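Local coordinates for DUF2235 domain-containing protein (Pseudomonas aeruginosa, PDB 4O5P), which is a phospholipase effector (Tle1) of the type VI secretion system, and probably hydrolyses phospholipids in the membranes of target cells, at residues G103-I106 with N107-I111. Residues are numbered along the deposited sequence; the frame is centred on the assembly and turned at random.
Sequences GDDI and NSRGI
Asn-107 N donates to Gly-103 O at 3.0 Å, the first backbone bond of a short helix that runs from Asp-104 to Ser-108. Gly-103 is the N-cap, and a Schellman motif closes the C-terminal end. The helix leads, through the turn at Arg-109 and Gly-110, into strand 111-116. That strand pairs in parallel with 62-71, consistent with an alpha/beta-hydrolase-like fold.

Two more backbone bonds continue the helix: Ser-108 N to Asp-104 O (2.9 Å) and Arg-109 N to Asp-105 O (3.0 Å). In the Schellman motif, Gly-110 takes positive phi (96°) and turns the chain back. Ile-111 N then reaches Ile-106 O at 3.2 Å, and Gly-110 N bonds to Asn-107 O.

An apolar contact joins Ile-106 CG2 to Ile-111 CB at 3.9 Å. Ile-106 CD1 lies at the guanidinium edge of Arg-109, 3.2 Å from NH1. Ile-106 also touches Ile-100 and Trp-436.

On the exposed side, Asp-105 and Arg-109 form a salt bridge. Asp-104 instead pairs with Arg-165. Chi1 of -158° places Asp-105 CG anti to the backbone N and brings OD1 over the guanidinium. The bent Arg-109 chain folds back alongside the helix to meet it. The two planes are 64° apart. Asp-105 OD1 sits over one guanidinium face, 2.8 Å from Arg-109 NH2, with no N-H pointing at it.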
loop_
_atom_site.group_PDB
_atom_site.type_symbol
_atom_site.label_atom_id
_atom_site.label_comp_id
_atom_site.label_asym_id
_atom_site.label_seq_id
_atom_site.Cartn_x
_atom_site.Cartn_y
_atom_site.Cartn_z
ATOM N N GLY A 103 -7.559 -14.201 -22.369
ATOM C CA GLY A 103 -7.583 -15.040 -23.560
ATOM C C GLY A 103 -7.118 -14.385 -24.854
ATOM O O GLY A 103 -7.239 -13.169 -25.025
ATOM N N ASP A 104 -6.604 -15.210 -25.767
ATOM C CA ASP A 104 -6.139 -14.778 -27.087
ATOM C C ASP A 104 -7.180 -13.959 -27.840
ATOM O O ASP A 104 -6.870 -12.931 -28.441
ATOM C CB ASP A 104 -5.803 -15.996 -27.951
ATOM C CG ASP A 104 -4.538 -16.704 -27.516
ATOM O OD1 ASP A 104 -3.654 -16.044 -26.928
ATOM O OD2 ASP A 104 -4.425 -17.924 -27.784
ATOM N N ASP A 105 -8.415 -14.441 -27.807
ATOM C CA ASP A 105 -9.516 -13.821 -28.524
ATOM C C ASP A 105 -9.773 -12.385 -28.055
ATOM O O ASP A 105 -9.683 -11.438 -28.846
ATOM C CB ASP A 105 -10.773 -14.666 -28.351
ATOM C CG ASP A 105 -11.781 -14.414 -29.432
ATOM O OD1 ASP A 105 -12.424 -13.345 -29.388
ATOM O OD2 ASP A 105 -11.922 -15.271 -30.333
ATOM N N ILE A 106 -10.063 -12.225 -26.765
ATOM C CA ILE A 106 -10.367 -10.912 -26.203
ATOM C C ILE A 106 -9.205 -9.936 -26.350
ATOM O O ILE A 106 -9.418 -8.750 -26.628
ATOM C CB ILE A 106 -10.732 -10.993 -24.707
ATOM C CG1 ILE A 106 -11.744 -12.108 -24.455
ATOM C CG2 ILE A 106 -11.309 -9.658 -24.247
ATOM C CD1 ILE A 106 -13.124 -11.825 -25.050
ATOM N N ASN A 107 -7.990 -10.433 -26.127
ATOM C CA ASN A 107 -6.779 -9.645 -26.335
ATOM C C ASN A 107 -6.735 -9.127 -27.778
ATOM O O ASN A 107 -6.593 -7.927 -28.022
ATOM C CB ASN A 107 -5.521 -10.480 -26.011
ATOM C CG ASN A 107 -5.299 -10.676 -24.508
ATOM O OD1 ASN A 107 -5.864 -9.961 -23.676
ATOM N ND2 ASN A 107 -4.460 -11.644 -24.160
ATOM N N SER A 108 -6.886 -10.043 -28.732
ATOM C CA SER A 108 -6.955 -9.679 -30.144
ATOM C C SER A 108 -8.076 -8.687 -30.434
ATOM O O SER A 108 -8.033 -7.973 -31.437
ATOM C CB SER A 108 -7.124 -10.926 -31.010
ATOM O OG SER A 108 -5.892 -11.604 -31.126
ATOM N N ARG A 109 -9.078 -8.638 -29.559
ATOM C CA ARG A 109 -10.112 -7.613 -29.661
ATOM C C ARG A 109 -9.733 -6.319 -28.930
ATOM O O ARG A 109 -10.533 -5.378 -28.868
ATOM C CB ARG A 109 -11.451 -8.142 -29.162
ATOM C CG ARG A 109 -11.978 -9.337 -29.953
ATOM C CD ARG A 109 -13.477 -9.203 -30.156
ATOM N NE ARG A 109 -14.154 -10.495 -30.209
ATOM C CZ ARG A 109 -14.462 -11.216 -29.135
ATOM N NH1 ARG A 109 -14.137 -10.780 -27.923
ATOM N NH2 ARG A 109 -15.086 -12.380 -29.269
ATOM N N GLY A 110 -8.519 -6.283 -28.377
ATOM C CA GLY A 110 -7.945 -5.050 -27.860
ATOM C C GLY A 110 -8.103 -4.800 -26.370
ATOM O O GLY A 110 -7.718 -3.740 -25.862
ATOM N N ILE A 111 -8.678 -5.766 -25.662
ATOM C CA ILE A 111 -8.819 -5.642 -24.223
ATOM C C ILE A 111 -7.868 -6.607 -23.522
ATOM O O ILE A 111 -7.873 -7.810 -23.812
ATOM C CB ILE A 111 -10.270 -5.896 -23.776
ATOM C CG1 ILE A 111 -11.211 -4.914 -24.467
ATOM C CG2 ILE A 111 -10.396 -5.752 -22.262
ATOM C CD1 ILE A 111 -12.672 -5.123 -24.105
#